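Sorbitol dehydrogenase (Gluconobacter oxydans, PDB 5ITG) probably oxidises D-sorbitol to L-sorbose with an NADP cofactor, as a member of the mannitol dehydrogenase family. Local coordinates at residues K215-E218 and E219-F223; S461-D464 and Q465-V469. One frame throughout, in Å; residues are numbered along the deposited sequence.

Contact 1 comes first along the chain, where helix 211-220 ends within the range of the mannitol dehydrogenase Rossmann domain. Contact 2 opens the last helix, 461-477, in the range of the C-terminal domain. Their centres are 51 Å apart and their nearest atoms about 35 Å, so neither touches the other, and they share no helix or sheet. Both are local, built from i to i+4 bonds along one helix, but at contrasting ends: residues 215-223 leave a helix for a chain that pairs with strand 184-187, whereas residues 461-469 start one that packs on helix 400-412. Each thus belongs to the local architecture of its own family region, and neither bridges the two.

Contact 1. Residues K215-E218 and E219-F223; sequences KWIE and ENATF
Trp216 and Asn220 carry a local i to i+4 contact at the C-terminal end of helix 211-220. Trp216 O accepts twice from Asn220: from the backbone N at 2.9 Å and from side-chain ND2 at 3.1 Å, both bent at the hydrogen, the side-chain N-H coming in more obliquely to the C=O (131°). The same ND2 sits over one face of the indole, 2.9 Å from Trp216 NE1; both are donors, so this is a close approach and not a hydrogen bond. Ring and amide planes lie 38° apart. Trp216 CG is anti to its own N (chi1 -174°), which swings the indole beside the carbonyl where the amide can meet it. With an alanine in place of Trp216, the Asn220 amide would probably lose the face it leans on, and Trp176 its stacking partner. Alongside, Lys215 NZ reaches Glu219 OE2 in a 3.6 Å salt bridge on the exposed side. On the buried side Ile217 CG2 touches Ala221 CB at 3.6 Å and meets the edge of the Phe223 ring, while Ala221 N binds Ile217 O at 2.8 Å. Beyond that bond the helix unwinds, and a water donates to Glu218 O (2.6 Å) and Ala221 O (2.9 Å). Thr222 then pairs through its backbone with Val185: a helix C-terminus giving way to extended chain, consistent with a Rossmann-type alpha/beta domain.

Contact 2. Residues S461-D464 and Q465-V469; sequences SELD and QKVIV
Four successive i to i+4 backbone bonds, Gln465 N to Ser461 O and Lys466 N to Glu462 O (each 3.1 Å), Val467 N to Leu463 O (2.9 Å) and Ile468 N to Asp464 O (3.0 Å), with angles of 157-161° at the hydrogens, establish a regular alpha-helix at the start of helix 461-477. The side chains are arranged around this ladder. On the buried face, Leu463 CD1 meets Val467 CG2 at 4.2 Å, one turn apart, and both residues pack against Ala403 of helix 400-412. Val467 CG1 stands anti to the backbone N (chi1 169°), which leaves CG2 beside that N and 3.1 Å from Leu463 O, so a methyl flanks the carbonyl that Val467 N grips. Further round, the CG1 methylene of Ile468 lies 3.2 Å from Asp464 O, the carbonyl that its own N binds. On the exposed flank, the Gln465 side chain, extended beyond CG, runs alongside Ser461 O, and NE2 comes within 3.3 Å of that oxygen, yet at an angle too poor for a hydrogen bond. Ser461 and Asp464 turn their polar ends to residues just before the helix instead: Ser461 OG is bonded to Asp459 OD1, and Asp464 OD2 to Thr460 OG1. Across the contact, then, the backbone supplies the polar bonds and the side chains add mainly van der Waals contact, while Glu462 and Asp464, acids near a helix N-terminus, are likely to interact favourably with its positive dipole end.

Contact 1. Residues K215-E218 and E219-F223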
loop_
_atom_site.group_PDB
_atom_site.type_symbol
_atom_site.label_atom_id
_atom_site.label_comp_id
_atom_site.label_asym_id
_atom_site.label_seq_id
_atom_site.Cartn_x
_atom_site.Cartn_y
_atom_site.Cartn_z
ATOM N N LYS A 215 -11.983 -14.131 -23.630
ATOM C CA LYS A 215 -12.045 -13.146 -24.700
ATOM C C LYS A 215 -13.079 -12.082 -24.353
ATOM O O LYS A 215 -12.809 -10.884 -24.464
ATOM C CB LYS A 215 -12.418 -13.820 -26.025
ATOM C CG LYS A 215 -12.593 -12.846 -27.179
ATOM C CD LYS A 215 -13.079 -13.547 -28.444
ATOM C CE LYS A 215 -13.284 -12.551 -29.577
ATOM N NZ LYS A 215 -12.037 -11.791 -29.895
ATOM N N TRP A 216 -14.258 -12.527 -23.921
ATOM C CA TRP A 216 -15.337 -11.617 -23.554
ATOM C C TRP A 216 -14.944 -10.703 -22.396
ATOM O O TRP A 216 -15.195 -9.498 -22.434
ATOM C CB TRP A 216 -16.597 -12.392 -23.145
ATOM C CG TRP A 216 -17.771 -11.484 -22.894
ATOM C CD1 TRP A 216 -18.540 -10.861 -23.838
ATOM C CD2 TRP A 216 -18.257 -11.030 -21.623
ATOM N NE1 TRP A 216 -19.468 -10.046 -23.236
ATOM C CE2 TRP A 216 -19.318 -10.131 -21.877
ATOM C CE3 TRP A 216 -17.897 -11.293 -20.293
ATOM C CZ2 TRP A 216 -20.023 -9.494 -20.851
ATOM C CZ3 TRP A 216 -18.600 -10.659 -19.276
ATOM C CH2 TRP A 216 -19.651 -9.770 -19.560
ATOM N N ILE A 217 -14.338 -11.277 -21.361
ATOM C CA ILE A 217 -13.942 -10.478 -20.207
ATOM C C ILE A 217 -12.873 -9.459 -20.599
ATOM O O ILE A 217 -12.945 -8.288 -20.220
ATOM C CB ILE A 217 -13.417 -11.369 -19.058
ATOM C CG1 ILE A 217 -14.535 -12.301 -18.575
ATOM C CG2 ILE A 217 -12.937 -10.495 -17.908
ATOM C CD1 ILE A 217 -14.127 -13.255 -17.455
ATOM N N GLU A 218 -11.898 -9.910 -21.378
ATOM C CA GLU A 218 -10.817 -9.046 -21.832
ATOM C C GLU A 218 -11.377 -7.837 -22.576
ATOM O O GLU A 218 -10.854 -6.730 -22.462
ATOM C CB GLU A 218 -9.878 -9.842 -22.749
ATOM C CG GLU A 218 -8.541 -9.177 -23.079
ATOM C CD GLU A 218 -8.676 -7.981 -24.012
ATOM O OE1 GLU A 218 -9.315 -8.121 -25.082
ATOM O OE2 GLU A 218 -8.128 -6.905 -23.683
ATOM N N GLU A 219 -12.456 -8.046 -23.321
ATOM C CA GLU A 219 -13.056 -6.974 -24.104
ATOM C C GLU A 219 -14.066 -6.098 -23.383
ATOM O O GLU A 219 -14.186 -4.920 -23.694
ATOM C CB GLU A 219 -13.725 -7.560 -25.350
ATOM C CG GLU A 219 -12.787 -8.367 -26.228
ATOM C CD GLU A 219 -13.485 -8.966 -27.431
ATOM O OE1 GLU A 219 -14.414 -9.779 -27.234
ATOM O OE2 GLU A 219 -13.108 -8.627 -28.572
ATOM N N ASN A 220 -14.786 -6.656 -22.417
ATOM C CA ASN A 220 -15.814 -5.883 -21.729
ATOM C C ASN A 220 -15.512 -5.443 -20.300
ATOM O O ASN A 220 -15.971 -4.388 -19.864
ATOM C CB ASN A 220 -17.132 -6.657 -21.785
ATOM C CG ASN A 220 -17.665 -6.775 -23.204
ATOM O OD1 ASN A 220 -18.164 -5.804 -23.775
ATOM N ND2 ASN A 220 -17.536 -7.961 -23.788
ATOM N N ALA A 221 -14.751 -6.243 -19.567
ATOM C CA ALA A 221 -14.396 -5.872 -18.206
ATOM C C ALA A 221 -13.227 -4.900 -18.304
ATOM O O ALA A 221 -12.648 -4.723 -19.376
ATOM C CB ALA A 221 -13.986 -7.109 -17.415
ATOM N N THR A 222 -12.888 -4.258 -17.193
ATOM C CA THR A 222 -11.757 -3.335 -17.173
ATOM C C THR A 222 -10.979 -3.621 -15.895
ATOM O O THR A 222 -11.561 -4.094 -14.908
ATOM C CB THR A 222 -12.211 -1.842 -17.191
ATOM O OG1 THR A 222 -12.997 -1.558 -16.027
ATOM C CG2 THR A 222 -13.035 -1.544 -18.450
ATOM N N PHE A 223 -9.673 -3.352 -15.924
ATOM C CA PHE A 223 -8.784 -3.581 -14.778
ATOM C C PHE A 223 -7.885 -2.355 -14.569
ATOM O O PHE A 223 -6.662 -2.430 -14.742
ATOM C CB PHE A 223 -7.892 -4.806 -15.023
ATOM C CG PHE A 223 -8.649 -6.075 -15.316
ATOM C CD1 PHE A 223 -9.167 -6.320 -16.585
ATOM C CD2 PHE A 223 -8.845 -7.027 -14.316
ATOM C CE1 PHE A 223 -9.870 -7.497 -16.857
ATOM C CE2 PHE A 223 -9.546 -8.206 -14.577
ATOM C CZ PHE A 223 -10.060 -8.441 -15.851
HETATM O O HOH W 1 -10.034 -5.645 -20.200
#

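Contact 2. Residues S461-D464 and Q465-V469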
loop_
_atom_site.group_PDB
_atom_site.type_symbol
_atom_site.label_atom_id
_atom_site.label_comp_id
_atom_site.label_asym_id
_atom_site.label_seq_id
_atom_site.Cartn_x
_atom_site.Cartn_y
_atom_site.Cartn_z
ATOM N N SER A 461 32.670 5.342 -11.773
ATOM C CA SER A 461 33.975 5.697 -11.218
ATOM C C SER A 461 33.944 6.824 -10.186
ATOM O O SER A 461 34.412 6.656 -9.057
ATOM C CB SER A 461 34.935 6.085 -12.347
ATOM O OG SER A 461 35.092 5.011 -13.256
ATOM N N GLU A 462 33.408 7.973 -10.579
ATOM C CA GLU A 462 33.339 9.127 -9.692
ATOM C C GLU A 462 32.447 8.867 -8.479
ATOM O O GLU A 462 32.782 9.246 -7.356
ATOM C CB GLU A 462 32.821 10.348 -10.457
ATOM C CG GLU A 462 33.242 11.673 -9.844
ATOM C CD GLU A 462 32.656 12.863 -10.580
ATOM O OE1 GLU A 462 32.641 12.838 -11.834
ATOM O OE2 GLU A 462 32.220 13.825 -9.907
ATOM N N LEU A 463 31.312 8.215 -8.707
ATOM C CA LEU A 463 30.386 7.911 -7.623
ATOM C C LEU A 463 31.033 6.968 -6.613
ATOM O O LEU A 463 31.000 7.218 -5.416
ATOM C CB LEU A 463 29.103 7.267 -8.171
ATOM C CG LEU A 463 28.080 6.790 -7.126
ATOM C CD1 LEU A 463 27.581 7.982 -6.316
ATOM C CD2 LEU A 463 26.904 6.091 -7.807
ATOM N N ASP A 464 31.629 5.882 -7.096
ATOM C CA ASP A 464 32.244 4.920 -6.190
ATOM C C ASP A 464 33.374 5.519 -5.354
ATOM O O ASP A 464 33.499 5.221 -4.163
ATOM C CB ASP A 464 32.725 3.688 -6.967
ATOM C CG ASP A 464 31.574 2.933 -7.637
ATOM O OD1 ASP A 464 30.433 2.991 -7.122
ATOM O OD2 ASP A 464 31.808 2.274 -8.671
ATOM N N GLN A 465 34.189 6.371 -5.966
ATOM C CA GLN A 465 35.285 7.006 -5.248
ATOM C C GLN A 465 34.746 7.891 -4.128
ATOM O O GLN A 465 35.263 7.879 -3.010
ATOM C CB GLN A 465 36.145 7.831 -6.212
ATOM C CG GLN A 465 37.153 6.999 -7.003
ATOM C CD GLN A 465 37.673 7.715 -8.237
ATOM O OE1 GLN A 465 38.087 8.874 -8.173
ATOM N NE2 GLN A 465 37.657 7.021 -9.373
ATOM N N LYS A 466 33.703 8.660 -4.433
ATOM C CA LYS A 466 33.092 9.539 -3.445
ATOM C C LYS A 466 32.508 8.710 -2.310
ATOM O O LYS A 466 32.614 9.078 -1.140
ATOM C CB LYS A 466 31.986 10.379 -4.093
ATOM C CG LYS A 466 31.222 11.273 -3.132
ATOM C CD LYS A 466 32.069 12.432 -2.627
ATOM C CE LYS A 466 31.226 13.394 -1.798
ATOM N NZ LYS A 466 32.003 14.586 -1.354
ATOM N N VAL A 467 31.890 7.586 -2.659
ATOM C CA VAL A 467 31.302 6.701 -1.660
ATOM C C VAL A 467 32.375 6.231 -0.687
ATOM O O VAL A 467 32.168 6.221 0.525
ATOM C CB VAL A 467 30.639 5.461 -2.320
ATOM C CG1 VAL A 467 30.266 4.433 -1.252
ATOM C CG2 VAL A 467 29.374 5.887 -3.086
ATOM N N ILE A 468 33.519 5.837 -1.233
ATOM C CA ILE A 468 34.640 5.359 -0.431
ATOM C C ILE A 468 35.096 6.459 0.527
ATOM O O ILE A 468 35.281 6.218 1.721
ATOM C CB ILE A 468 35.813 4.924 -1.353
ATOM C CG1 ILE A 468 35.414 3.652 -2.114
ATOM C CG2 ILE A 468 37.086 4.718 -0.536
ATOM C CD1 ILE A 468 36.438 3.183 -3.118
ATOM N N VAL A 469 35.260 7.668 -0.002
ATOM C CA VAL A 469 35.669 8.817 0.799
ATOM C C VAL A 469 34.712 9.053 1.971
ATOM O O VAL A 469 35.151 9.305 3.099
ATOM C CB VAL A 469 35.742 10.100 -0.076
ATOM C CG1 VAL A 469 35.795 11.353 0.803
ATOM C CG2 VAL A 469 36.980 10.044 -0.964
#